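Local coordinates for biotin protein ligase-like protein of unknown function (Silicibacter sp., PDB 3BFM) that is of unknown function but resembles biotin protein ligases, with a biotin/lipoate ligase-like domain followed by a small C-terminal domain, at residues G20-D25 / V41-T46; L26-A31 / W122-L127; L49-V54 / R158-W163; L107-S112 / T229-Q234; L127-W132 / T144-E149. All coordinates share one frame; numbering follows the deposited sequence. Where two conformers were deposited one is given.

Interaction 1. Residues G20-D25 / V41-T46. With CA (calcium ion), chain B.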
# COMPACT_ATOMS: atom_id res chain seq x y z
N GLY A 20 21.18 -17.34 -4.55
CA GLY A 20 21.54 -16.66 -5.76
C GLY A 20 20.91 -15.27 -5.90
O GLY A 20 21.22 -14.56 -6.85
N GLN A 21 20.03 -14.90 -4.97
CA GLN A 21 19.33 -13.63 -4.99
C GLN A 21 19.82 -12.67 -3.88
O GLN A 21 20.07 -13.08 -2.73
CB GLN A 21 17.83 -13.86 -4.80
CG GLN A 21 17.15 -14.86 -5.76
CD GLN A 21 15.67 -15.19 -5.44
OE1 GLN A 21 15.24 -15.25 -4.28
NE2 GLN A 21 14.89 -15.41 -6.50
N ASP A 22 19.94 -11.37 -4.21
CA ASP A 22 20.11 -10.34 -3.19
C ASP A 22 18.98 -9.32 -3.37
O ASP A 22 18.47 -9.16 -4.48
CB ASP A 22 21.47 -9.63 -3.29
CG ASP A 22 22.66 -10.58 -3.17
OD1 ASP A 22 22.61 -11.56 -2.39
OD2 ASP A 22 23.65 -10.34 -3.87
N PRO A 23 18.55 -8.69 -2.27
CA PRO A 23 17.34 -7.84 -2.34
C PRO A 23 17.29 -6.74 -3.41
O PRO A 23 16.30 -6.66 -4.15
CB PRO A 23 17.26 -7.27 -0.92
CG PRO A 23 17.84 -8.34 -0.07
CD PRO A 23 19.03 -8.81 -0.90
N PHE A 24 18.33 -5.91 -3.52
CA PHE A 24 18.27 -4.76 -4.42
C PHE A 24 18.20 -5.29 -5.86
O PHE A 24 17.30 -4.89 -6.62
CB PHE A 24 19.47 -3.85 -4.20
CG PHE A 24 19.48 -2.60 -5.06
CD1 PHE A 24 18.52 -1.61 -4.84
CD2 PHE A 24 20.41 -2.41 -6.06
CE1 PHE A 24 18.52 -0.44 -5.56
CE2 PHE A 24 20.39 -1.24 -6.83
CZ PHE A 24 19.44 -0.29 -6.59
N ASP A 25 19.10 -6.20 -6.21
CA ASP A 25 19.09 -6.83 -7.55
C ASP A 25 17.77 -7.51 -7.85
O ASP A 25 17.18 -7.28 -8.93
CB ASP A 25 20.21 -7.85 -7.67
CG ASP A 25 20.29 -8.47 -9.07
OD1 ASP A 25 20.97 -7.87 -9.92
OD2 ASP A 25 19.67 -9.54 -9.30
N VAL A 41 11.66 -6.78 -0.65
CA VAL A 41 12.56 -7.92 -0.66
C VAL A 41 13.61 -7.72 0.42
O VAL A 41 14.15 -6.63 0.54
CB VAL A 41 13.28 -8.07 -2.01
CG1 VAL A 41 14.11 -9.39 -2.03
CG2 VAL A 41 12.27 -8.02 -3.15
N TYR A 42 13.88 -8.74 1.22
CA TYR A 42 14.84 -8.59 2.29
C TYR A 42 15.71 -9.82 2.44
O TYR A 42 15.40 -10.92 1.95
CB TYR A 42 14.11 -8.23 3.60
CG TYR A 42 13.21 -9.35 4.10
CD1 TYR A 42 13.71 -10.32 4.93
CD2 TYR A 42 11.87 -9.39 3.76
CE1 TYR A 42 12.92 -11.33 5.40
CE2 TYR A 42 11.03 -10.42 4.24
CZ TYR A 42 11.57 -11.36 5.04
OH TYR A 42 10.77 -12.41 5.50
N GLU A 43 16.83 -9.63 3.11
CA GLU A 43 17.78 -10.71 3.38
C GLU A 43 18.48 -10.33 4.67
O GLU A 43 19.14 -9.28 4.71
CB GLU A 43 18.78 -10.85 2.22
CG GLU A 43 19.67 -12.04 2.35
CD GLU A 43 20.36 -12.45 1.06
OE1 GLU A 43 20.51 -11.66 0.08
OE2 GLU A 43 20.84 -13.59 1.02
N LEU A 44 18.26 -11.13 5.72
CA LEU A 44 18.85 -10.89 7.03
C LEU A 44 19.91 -11.95 7.33
O LEU A 44 19.67 -13.17 7.20
CB LEU A 44 17.79 -10.92 8.14
CG LEU A 44 17.06 -9.63 8.53
CD1 LEU A 44 15.94 -9.33 7.54
CD2 LEU A 44 16.49 -9.74 9.94
N GLY A 45 21.09 -11.48 7.73
CA GLY A 45 22.12 -12.33 8.31
C GLY A 45 22.42 -11.83 9.70
O GLY A 45 21.86 -10.84 10.15
N THR A 46 23.32 -12.50 10.39
CA THR A 46 23.72 -12.05 11.69
C THR A 46 24.55 -10.74 11.57
O THR A 46 24.54 -9.95 12.48
CB THR A 46 24.53 -13.14 12.41
OG1 THR A 46 25.67 -13.48 11.64
CG2 THR A 46 23.68 -14.39 12.55
CA CA B . 21.77 -13.38 -1.16
O HOH W 1 20.78 -15.53 -1.15
O HOH W 2 23.08 -14.54 -2.88
O HOH W 3 23.85 -13.37 -0.00
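Glu43 and the Gln21-Asp22 corner meet through a calcium ion. From the strand, Glu43 holds the metal with both carboxylate oxygens, OE1 at 2.5 Å and OE2 at 2.4 Å from the calcium. From the other segment come the backbone carbonyl Gln21 O, 2.3 Å from the ion, and one carboxylate oxygen, Asp22 OD1. Three waters complete seven ligands, so the protein supplies four and solvent the rest. Glu43 CG lies anti to the backbone N (chi1 -173°) and the chain runs on extended, which carries the carboxylate out from the strand to the metal. Asp22 OD1 and Glu43 OE1 stand 3.2 Å apart with no hydrogen bond between them; the shared calcium probably offsets their repulsion. The carboxylate planes are turned 38° from each other. Away from the metal the contact is van der Waals packing round the Pro23 ring. This ring, at the first turn of helix 23-32, lies across the Glu43 side chain at about a right angle, with Pro23 CG 3.5 Å from Glu43 CB and Pro23 CD 3.4 Å from Glu43 OE1. Pro23 CB rests on the carbonyl of Val41, and Val41 CG1 lies 3.6 Å from Pro23 CA. A glycine in place of Pro23 would probably open a gap beside Glu43 CB and the Val41 carbonyl, leaving the Glu43 chain less supported between strand and metal. Arg50, on the adjoining strand, packs on both Pro23 and Glu43. The arrangement belongs to a beta-alpha-beta unit, strand 13-16, helix 23-32 and strand 39-44, whose helix start and second strand are bridged by a partly hydrated calcium site.

Interaction 2. Residues L26-A31 / W122-L127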
# COMPACT_ATOMS: atom_id res chain seq x y z
N LEU A 26 17.29 -8.33 -6.91
CA LEU A 26 16.05 -9.08 -7.10
C LEU A 26 14.83 -8.16 -7.25
O LEU A 26 13.96 -8.38 -8.09
CB LEU A 26 15.82 -10.06 -5.94
CG LEU A 26 14.58 -10.97 -6.10
CD1 LEU A 26 14.68 -11.73 -7.42
CD2 LEU A 26 14.39 -11.89 -4.89
N ALA A 27 14.75 -7.16 -6.39
CA ALA A 27 13.64 -6.21 -6.51
C ALA A 27 13.63 -5.53 -7.88
O ALA A 27 12.56 -5.35 -8.47
CB ALA A 27 13.73 -5.16 -5.42
N CYS A 28 14.79 -5.14 -8.39
CA CYS A 28 14.90 -4.55 -9.72
C CYS A 28 14.52 -5.52 -10.81
O CYS A 28 13.82 -5.17 -11.76
CB CYS A 28 16.33 -4.08 -9.99
SG CYS A 28 16.82 -2.61 -9.08
N GLN A 29 14.93 -6.77 -10.65
CA GLN A 29 14.58 -7.83 -11.61
C GLN A 29 13.08 -8.04 -11.63
O GLN A 29 12.45 -8.06 -12.68
CB GLN A 29 15.30 -9.14 -11.26
CG GLN A 29 15.15 -10.22 -12.31
N LYS A 30 12.49 -8.18 -10.44
CA LYS A 30 11.05 -8.36 -10.35
C LYS A 30 10.27 -7.14 -10.89
O LYS A 30 9.24 -7.29 -11.57
CB LYS A 30 10.64 -8.71 -8.94
CG LYS A 30 11.08 -10.11 -8.54
CD LYS A 30 10.42 -10.59 -7.28
CE LYS A 30 10.63 -12.10 -7.11
NZ LYS A 30 9.41 -12.75 -6.54
N ALA A 31 10.80 -5.95 -10.65
CA ALA A 31 10.14 -4.74 -11.09
C ALA A 31 10.09 -4.74 -12.63
O ALA A 31 9.06 -4.48 -13.26
CB ALA A 31 10.89 -3.52 -10.55
N TRP A 122 9.04 1.98 -12.95
CA TRP A 122 9.37 1.52 -11.60
C TRP A 122 10.58 2.22 -11.06
O TRP A 122 11.42 2.70 -11.80
CB TRP A 122 9.57 0.01 -11.54
CG TRP A 122 10.64 -0.51 -12.42
CD1 TRP A 122 10.47 -1.07 -13.67
CD2 TRP A 122 12.05 -0.59 -12.15
NE1 TRP A 122 11.66 -1.45 -14.18
CE2 TRP A 122 12.66 -1.17 -13.28
CE3 TRP A 122 12.86 -0.18 -11.08
CZ2 TRP A 122 14.02 -1.38 -13.36
CZ3 TRP A 122 14.22 -0.41 -11.16
CH2 TRP A 122 14.78 -0.99 -12.30
N LEU A 123 10.67 2.19 -9.73
CA LEU A 123 11.82 2.66 -9.01
C LEU A 123 12.04 1.73 -7.82
O LEU A 123 11.08 1.27 -7.23
CB LEU A 123 11.54 4.08 -8.56
CG LEU A 123 12.70 4.91 -8.07
CD1 LEU A 123 12.60 6.37 -8.56
CD2 LEU A 123 12.81 4.84 -6.53
N VAL A 124 13.28 1.45 -7.49
CA VAL A 124 13.61 0.61 -6.33
C VAL A 124 14.58 1.35 -5.45
O VAL A 124 15.54 1.93 -5.95
CB VAL A 124 14.26 -0.74 -6.76
CG1 VAL A 124 14.85 -1.49 -5.57
CG2 VAL A 124 13.24 -1.60 -7.53
N VAL A 125 14.31 1.35 -4.14
CA VAL A 125 15.25 1.85 -3.14
C VAL A 125 15.75 0.72 -2.29
O VAL A 125 14.96 -0.03 -1.73
CB VAL A 125 14.61 2.94 -2.26
CG1 VAL A 125 15.56 3.34 -1.14
CG2 VAL A 125 14.25 4.10 -3.12
N GLY A 126 17.06 0.59 -2.16
CA GLY A 126 17.64 -0.49 -1.39
C GLY A 126 18.42 0.01 -0.21
O GLY A 126 19.05 1.07 -0.29
N LEU A 127 18.34 -0.73 0.89
CA LEU A 127 19.07 -0.47 2.10
C LEU A 127 20.12 -1.58 2.27
O LEU A 127 19.80 -2.77 2.10
CB LEU A 127 18.09 -0.46 3.29
CG LEU A 127 18.73 -0.37 4.68
CD1 LEU A 127 19.50 0.97 4.83
CD2 LEU A 127 17.69 -0.56 5.84
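Ala31 sets its methyl on the indole of Trp122, a CH-pi contact over the face: Ala31 CB is 3.7 Å from the centroid of the five-membered ring and 21° off its normal. The closest ring atom is Trp122 CD2, 3.5 Å from Ala31 CB. Trp122 CG sits between the backbone N and the carbonyl carbon (chi1 59°), folding the indole back beside the helix; Cys28 O lies over the same face, also toward the rim. Sulfur supplies the second kind of contact. Cys28 SG approaches the six-membered ring obliquely, 5.0 Å from its centroid, and is 4.0 Å from Trp122 CZ3. The same sulfur also touches Val124 CB at 3.9 Å. The remaining contacts are made by the Val124 methyls: Val124 CG1 meets Ala27 CB at 3.8 Å, while Val124 CG2 points to the helix backbone around Ala27 O and Cys28 N. Trp122 NE1 is hydrogen-bonded to Glu32, just beyond the helical segment. A serine in place of Trp122 would probably strip the Ala31 methyl of its aromatic cover and leave Glu32 without that donor. The small Ala27, Cys28 and Ala31 are consistent with the short separation, the helix segment axis lying 8.5 Å from that of the strand and nearly antiparallel at 168°. Helix 23-32 thus covers one face of the mixed sheet: Ala27 also touches Val41, Ala52 and Val54 of the strands on one flank, and Cys28 reaches Ala110 of strand 102-111 on the other.

Interaction 3. Residues L49-V54 / R158-W163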
# COMPACT_ATOMS: atom_id res chain seq x y z
N LEU A 49 22.05 -6.43 7.25
CA LEU A 49 20.64 -6.33 6.87
C LEU A 49 20.54 -5.74 5.47
O LEU A 49 21.11 -4.70 5.21
CB LEU A 49 19.83 -5.47 7.86
CG LEU A 49 18.37 -5.08 7.52
CD1 LEU A 49 17.49 -6.34 7.41
CD2 LEU A 49 17.78 -4.12 8.55
N ARG A 50 19.83 -6.41 4.56
CA ARG A 50 19.58 -5.83 3.24
C ARG A 50 18.11 -5.86 2.99
O ARG A 50 17.43 -6.80 3.43
CB ARG A 50 20.35 -6.54 2.12
CG ARG A 50 21.86 -6.32 2.24
CD ARG A 50 22.61 -7.19 1.25
NE ARG A 50 22.76 -8.52 1.79
CZ ARG A 50 23.19 -9.58 1.11
NH1 ARG A 50 23.50 -9.50 -0.17
NH2 ARG A 50 23.29 -10.74 1.73
N ALA A 51 17.61 -4.82 2.32
CA ALA A 51 16.23 -4.78 1.94
C ALA A 51 16.04 -3.85 0.79
O ALA A 51 16.91 -3.02 0.47
CB ALA A 51 15.35 -4.40 3.16
N ALA A 52 14.95 -4.03 0.07
CA ALA A 52 14.70 -3.17 -1.11
C ALA A 52 13.19 -3.06 -1.28
O ALA A 52 12.48 -4.04 -1.10
CB ALA A 52 15.39 -3.70 -2.40
N LEU A 53 12.75 -1.85 -1.63
CA LEU A 53 11.34 -1.50 -1.87
C LEU A 53 11.11 -1.17 -3.33
O LEU A 53 11.87 -0.36 -3.91
CB LEU A 53 10.96 -0.22 -1.14
CG LEU A 53 11.47 0.02 0.27
CD1 LEU A 53 10.96 1.39 0.68
CD2 LEU A 53 10.95 -1.07 1.20
N VAL A 54 10.05 -1.76 -3.90
CA VAL A 54 9.60 -1.42 -5.27
C VAL A 54 8.51 -0.36 -5.14
O VAL A 54 7.52 -0.54 -4.38
CB VAL A 54 9.04 -2.64 -6.03
CG1 VAL A 54 8.42 -2.21 -7.37
CG2 VAL A 54 10.15 -3.74 -6.19
N ARG A 158 12.93 -6.06 13.62
CA ARG A 158 12.12 -4.91 14.06
C ARG A 158 12.52 -3.63 13.33
O ARG A 158 11.68 -2.81 13.01
CB ARG A 158 12.25 -4.69 15.56
CG ARG A 158 11.83 -5.90 16.43
CD ARG A 158 10.35 -6.22 16.36
NE ARG A 158 9.95 -7.02 15.21
CZ ARG A 158 10.13 -8.33 15.08
NH1 ARG A 158 10.77 -9.03 16.02
NH2 ARG A 158 9.70 -8.94 13.99
N LEU A 159 13.81 -3.46 13.10
CA LEU A 159 14.34 -2.32 12.31
C LEU A 159 13.82 -2.31 10.85
O LEU A 159 13.41 -1.28 10.31
CB LEU A 159 15.85 -2.29 12.39
CG LEU A 159 16.52 -1.10 11.66
CD1 LEU A 159 16.08 0.27 12.18
CD2 LEU A 159 18.07 -1.19 11.71
N LEU A 160 13.86 -3.48 10.22
CA LEU A 160 13.26 -3.66 8.90
C LEU A 160 11.80 -3.28 8.84
O LEU A 160 11.38 -2.53 7.95
CB LEU A 160 13.48 -5.09 8.44
CG LEU A 160 12.85 -5.51 7.12
CD1 LEU A 160 13.35 -4.63 5.94
CD2 LEU A 160 13.18 -6.99 6.90
N GLU A 161 11.00 -3.80 9.78
CA GLU A 161 9.59 -3.48 9.86
C GLU A 161 9.38 -1.99 10.02
O GLU A 161 8.51 -1.40 9.39
CB GLU A 161 8.97 -4.17 11.09
CG GLU A 161 8.85 -5.65 10.93
CD GLU A 161 8.43 -6.36 12.21
OE1 GLU A 161 8.50 -5.75 13.31
OE2 GLU A 161 7.99 -7.53 12.10
N SER A 162 10.20 -1.40 10.88
CA SER A 162 10.09 0.02 11.19
C SER A 162 10.48 0.89 10.00
O SER A 162 9.86 1.91 9.74
CB SER A 162 10.93 0.35 12.41
OG SER A 162 10.60 1.63 12.87
N TRP A 163 11.51 0.47 9.26
CA TRP A 163 11.93 1.22 8.08
C TRP A 163 10.74 1.25 7.10
O TRP A 163 10.29 2.31 6.62
CB TRP A 163 13.15 0.61 7.45
CG TRP A 163 13.63 1.36 6.22
CD1 TRP A 163 13.96 2.69 6.14
CD2 TRP A 163 13.89 0.80 4.94
NE1 TRP A 163 14.38 2.99 4.89
CE2 TRP A 163 14.35 1.85 4.12
CE3 TRP A 163 13.75 -0.48 4.39
CZ2 TRP A 163 14.66 1.67 2.76
CZ3 TRP A 163 14.05 -0.67 3.04
CH2 TRP A 163 14.52 0.39 2.25
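Trp163 and Leu53 reach for each other from opposite directions, the indole from the helix and the isobutyl group from the strand. Only the outer end of the indole is used: Trp163 CZ3 is 3.6 Å from Leu53 CD2, and Trp163 CH2 is 3.7 Å from Leu53 CG. Leu53 CD1 lies over one ring face. With CG anti to the backbone N (chi1 -180°), the Trp163 ring projects from the helix far enough to meet the sheet, and Trp163 NE1 is bonded to the carbonyl of Cys71 in helix 67-82, which probably helps fix the ring's rotation. Ala51, two residues back along the strand, meets the same ring obliquely, its CB 4.0 Å from Trp163 CZ3. The same methyl faces Leu160 CD1 at 3.4 Å, tighter than usual for two carbons. This is alpha/beta packing: helix 156-175 lies along the face of the mixed sheet that helix 23-32 does not cover, its segment axis 10.0 Å from the strand's and 23° from parallel. Toward the start of both segments Leu49 CD2 meets Leu159 CD2 at 4.3 Å and Leu49 CD1 turns to Leu160 CB; Leu49 and Leu53 are each described in one of two modelled conformers. On the helix itself Arg158 grips Glu161 side-on, NE to OE1 and NH2 to OE2. Both acceptors lie close to the guanidinium plane, yet each oxygen is met from above the carboxylate plane.

Interaction 4. Residues L107-S112 / T229-Q234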
# COMPACT_ATOMS: atom_id res chain seq x y z
N LEU A 107 21.86 3.73 1.29
CA LEU A 107 20.68 3.56 0.47
C LEU A 107 21.04 3.68 -1.00
O LEU A 107 21.78 4.58 -1.38
CB LEU A 107 19.64 4.62 0.81
CG LEU A 107 18.95 4.51 2.17
CD1 LEU A 107 18.27 5.88 2.52
CD2 LEU A 107 17.95 3.39 2.21
N ARG A 108 20.50 2.80 -1.84
CA ARG A 108 20.73 2.82 -3.27
C ARG A 108 19.41 3.04 -3.96
O ARG A 108 18.35 2.68 -3.39
CB ARG A 108 21.37 1.49 -3.77
CG ARG A 108 22.84 1.39 -3.38
CD ARG A 108 23.49 0.21 -4.03
NE ARG A 108 23.04 -1.02 -3.39
CZ ARG A 108 23.27 -2.24 -3.86
NH1 ARG A 108 23.94 -2.40 -5.00
NH2 ARG A 108 22.83 -3.30 -3.20
N ILE A 109 19.48 3.56 -5.17
CA ILE A 109 18.29 3.79 -5.97
C ILE A 109 18.52 3.40 -7.44
O ILE A 109 19.60 3.70 -7.99
CB ILE A 109 17.79 5.26 -5.82
CG1 ILE A 109 16.53 5.46 -6.61
CG2 ILE A 109 18.84 6.34 -6.26
CD1 ILE A 109 15.65 6.59 -6.08
N ALA A 110 17.49 2.77 -8.04
CA ALA A 110 17.50 2.41 -9.45
C ALA A 110 16.14 2.72 -10.00
O ALA A 110 15.13 2.82 -9.28
CB ALA A 110 17.82 0.91 -9.69
N ALA A 111 16.10 2.90 -11.31
CA ALA A 111 14.82 3.06 -11.96
C ALA A 111 14.81 2.52 -13.41
O ALA A 111 15.86 2.18 -13.95
CB ALA A 111 14.40 4.54 -11.90
N SER A 112 13.63 2.52 -14.01
CA SER A 112 13.36 1.84 -15.28
C SER A 112 13.90 2.64 -16.42
O SER A 112 14.04 2.11 -17.52
CB SER A 112 11.86 1.62 -15.48
OG SER A 112 11.16 2.85 -15.72
N THR A 229 19.67 12.39 -10.13
CA THR A 229 19.73 11.32 -11.14
C THR A 229 21.14 10.73 -11.36
O THR A 229 21.27 9.54 -11.74
CB THR A 229 19.10 11.75 -12.49
OG1 THR A 229 19.68 12.98 -12.91
CG2 THR A 229 17.63 12.00 -12.34
N THR A 230 22.19 11.51 -11.06
CA THR A 230 23.56 11.04 -11.15
C THR A 230 23.91 9.86 -10.23
O THR A 230 24.87 9.16 -10.49
CB THR A 230 24.60 12.18 -10.95
OG1 THR A 230 24.57 12.62 -9.60
CG2 THR A 230 24.33 13.33 -11.91
N VAL A 231 23.12 9.62 -9.18
CA VAL A 231 23.41 8.53 -8.23
C VAL A 231 22.65 7.25 -8.58
O VAL A 231 22.81 6.25 -7.91
CB VAL A 231 23.14 8.95 -6.75
CG1 VAL A 231 23.73 10.36 -6.46
CG2 VAL A 231 21.67 8.97 -6.47
N LEU A 232 21.84 7.29 -9.63
CA LEU A 232 21.17 6.09 -10.11
C LEU A 232 22.15 4.98 -10.41
O LEU A 232 23.16 5.19 -11.09
CB LEU A 232 20.31 6.39 -11.33
CG LEU A 232 18.98 7.08 -11.13
CD1 LEU A 232 18.44 7.51 -12.48
CD2 LEU A 232 17.95 6.18 -10.42
N VAL A 233 21.85 3.80 -9.90
CA VAL A 233 22.68 2.62 -10.14
C VAL A 233 22.48 2.20 -11.58
O VAL A 233 21.33 2.00 -12.01
CB VAL A 233 22.32 1.46 -9.22
CG1 VAL A 233 23.10 0.19 -9.61
CG2 VAL A 233 22.64 1.83 -7.78
N GLN A 234 23.57 2.10 -12.33
CA GLN A 234 23.53 1.84 -13.77
C GLN A 234 23.59 0.36 -14.02
O GLN A 234 24.55 -0.28 -13.61
CB GLN A 234 24.73 2.50 -14.47
CG GLN A 234 24.92 3.99 -14.17
O HOH W 4 22.07 4.72 -5.74
O HOH W 5 18.81 2.88 -12.53
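Val233 N donates to Ile109 O at 3.0 Å, a nearly straight bond (170° at the hydrogen) that lays the chain's C-terminal end beside strand 102-111, while Leu232 CA adds a CA-H...O contact to the same carbonyl. Two waters bridge the backbones on either side of this bond: one accepts from Ile109 N and donates to Val231 O, the other accepts from Ala111 N and donates to Val233 O. Among the side chains, Leu232 does most with one methyl, CD2, which sits 3.9 Å from Ala111 N and 4.1 Å from Ile109 CG1. It also touches the Ala111 methyl. Ile109 presents its other branch to the tail, CG2 meeting Val231 CG2 at 3.9 Å as the two side chains cross obliquely. The Val233 torsion (chi1 173°) puts CG2 beside the backbone N, where it covers Ile109 O at 3.6 Å and brushes Arg108 CD. The guanidinium of Arg108 is engaged by Asp128 on the next strand, and Phe24 of helix 23-32 packs on both Arg108 and Val233. The arrangement looks like a docking of the C-terminal tail, which follows the small three-stranded sheet, onto the ligase-like central sheet.

Interaction 5. Residues L127-W132 / T144-E149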
# COMPACT_ATOMS: atom_id res chain seq x y z
N LEU A 127 18.34 -0.73 0.89
CA LEU A 127 19.07 -0.47 2.10
C LEU A 127 20.12 -1.58 2.27
O LEU A 127 19.80 -2.77 2.10
CB LEU A 127 18.09 -0.46 3.29
CG LEU A 127 18.73 -0.37 4.68
CD1 LEU A 127 19.50 0.97 4.83
CD2 LEU A 127 17.69 -0.56 5.84
N ASP A 128 21.37 -1.19 2.53
CA ASP A 128 22.40 -2.14 2.96
C ASP A 128 22.96 -1.61 4.29
O ASP A 128 23.44 -0.48 4.36
CB ASP A 128 23.50 -2.26 1.92
CG ASP A 128 23.08 -3.09 0.70
OD1 ASP A 128 22.22 -2.65 -0.10
OD2 ASP A 128 23.67 -4.18 0.50
N LEU A 129 22.88 -2.41 5.35
CA LEU A 129 23.31 -1.96 6.64
C LEU A 129 24.15 -3.04 7.31
O LEU A 129 23.64 -4.15 7.60
CB LEU A 129 22.10 -1.59 7.52
CG LEU A 129 22.31 -1.00 8.91
CD1 LEU A 129 22.83 0.45 8.79
CD2 LEU A 129 21.04 -1.02 9.81
N PRO A 130 25.43 -2.73 7.55
CA PRO A 130 26.23 -3.65 8.34
C PRO A 130 25.85 -3.66 9.80
O PRO A 130 25.66 -2.63 10.39
CB PRO A 130 27.64 -3.12 8.16
CG PRO A 130 27.48 -1.67 7.90
CD PRO A 130 26.19 -1.53 7.15
N LEU A 131 25.75 -4.86 10.38
CA LEU A 131 25.34 -5.02 11.77
C LEU A 131 26.57 -5.29 12.63
O LEU A 131 26.71 -4.68 13.67
CB LEU A 131 24.35 -6.14 11.89
CG LEU A 131 23.04 -5.94 11.11
CD1 LEU A 131 22.17 -7.22 11.27
CD2 LEU A 131 22.27 -4.71 11.56
N TRP A 132 27.43 -6.19 12.20
CA TRP A 132 28.77 -6.37 12.77
C TRP A 132 29.80 -6.12 11.68
O TRP A 132 29.51 -6.30 10.50
CB TRP A 132 28.94 -7.81 13.23
CG TRP A 132 28.04 -8.17 14.36
CD1 TRP A 132 27.05 -9.09 14.32
CD2 TRP A 132 28.07 -7.66 15.70
NE1 TRP A 132 26.46 -9.17 15.54
CE2 TRP A 132 27.07 -8.31 16.40
CE3 TRP A 132 28.86 -6.72 16.37
CZ2 TRP A 132 26.80 -8.03 17.75
CZ3 TRP A 132 28.60 -6.44 17.70
CH2 TRP A 132 27.57 -7.10 18.38
N THR A 144 32.15 1.61 10.31
CA THR A 144 31.64 1.00 11.53
C THR A 144 30.49 0.07 11.14
O THR A 144 30.30 -0.24 9.97
CB THR A 144 31.17 2.07 12.54
OG1 THR A 144 30.92 1.47 13.82
CG2 THR A 144 29.91 2.78 12.06
N ALA A 145 29.76 -0.39 12.15
CA ALA A 145 28.62 -1.26 11.95
C ALA A 145 27.67 -0.94 13.08
O ALA A 145 28.08 -0.46 14.14
CB ALA A 145 29.03 -2.72 11.99
N LEU A 146 26.39 -1.21 12.86
CA LEU A 146 25.34 -0.81 13.78
C LEU A 146 25.56 -1.25 15.21
O LEU A 146 25.41 -0.45 16.13
CB LEU A 146 23.98 -1.35 13.33
CG LEU A 146 22.77 -0.68 14.00
CD1 LEU A 146 22.59 0.75 13.54
CD2 LEU A 146 21.54 -1.54 13.67
N TYR A 147 25.92 -2.52 15.40
CA TYR A 147 26.04 -3.07 16.74
C TYR A 147 27.36 -2.66 17.37
O TYR A 147 27.56 -2.85 18.58
CB TYR A 147 25.86 -4.60 16.73
CG TYR A 147 24.47 -5.03 16.36
CD1 TYR A 147 23.37 -4.25 16.66
CD2 TYR A 147 24.25 -6.26 15.74
CE1 TYR A 147 22.11 -4.65 16.30
CE2 TYR A 147 22.99 -6.67 15.39
CZ TYR A 147 21.91 -5.88 15.68
OH TYR A 147 20.64 -6.31 15.32
N ALA A 148 28.25 -2.08 16.57
CA ALA A 148 29.46 -1.47 17.10
C ALA A 148 29.17 -0.08 17.68
O ALA A 148 29.98 0.45 18.43
CB ALA A 148 30.55 -1.39 16.01
N GLU A 149 28.00 0.49 17.36
CA GLU A 149 27.69 1.90 17.68
C GLU A 149 26.64 2.10 18.74
O GLU A 149 25.95 3.12 18.75
CB GLU A 149 27.25 2.63 16.40
CG GLU A 149 28.36 2.78 15.39
CD GLU A 149 29.53 3.61 15.95
OE1 GLU A 149 29.29 4.48 16.81
OE2 GLU A 149 30.68 3.37 15.51
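Pro130 O and Leu131 O, successive carbonyls of the last residue of strand 123-130 and the one after it, each accept a backbone N-H from the returning chain. Leu146 N donates to Pro130 O at 2.9 Å in an almost straight bond (178° at the hydrogen), though tilted from the carbonyl plane. Tyr147 N reaches Leu131 O, also at 2.9 Å and in the carbonyl plane, so the first residues of the short 3-10 turn are tied to the strand end. The turn satisfies later donors itself, Ala148 N to Ala145 O and Glu149 N to Leu146 O. Thr144 OG1 donates to the anti lone pair of Glu149 OE2 at 2.6 Å, and Glu149 OE1 takes a bond from Asn100. Tyr147 OH bonds to Val154 O. Tyr147 and Trp132 form an edge-to-face pair, the tyrosine edge toward the indole face, planes at 60°; Tyr147 CB sits over the six-membered ring, 3.4 Å from its centroid. Leu131 and Leu146 lie side by side, CD2 to CD2 at 3.9 Å, and Leu129 CD2 joins Leu146 CD2. The arrangement is a loop returning to its own strand end, closed by a 3-10 turn before helix 156-175, whose Leu159 packs on both Leu129 and Leu146.

Four of the five contacts lie wholly within the ligase-like domain, and all reach its mixed sheet. Interactions 1 and 2, centres 12 Å apart, share helix 23-32 on one face; interaction 3 joins helix 156-175 to the other. Strands 39-44, 48-55, 123-130 and 102-111 stand side by side in that order, so backbone bonds tie interaction 3 to interactions 1, 2 and 5, and interaction 2 to interaction 4. Interactions 2 and 5, centres 22 Å apart, use successive parts of one strand that share Leu127. Along the chain, interaction 1 closes before interactions 3, 4 and 5 open, and interaction 5 is nested within interactions 3 and 4. Interaction 4 joins the C-terminal region to the ligase-like part.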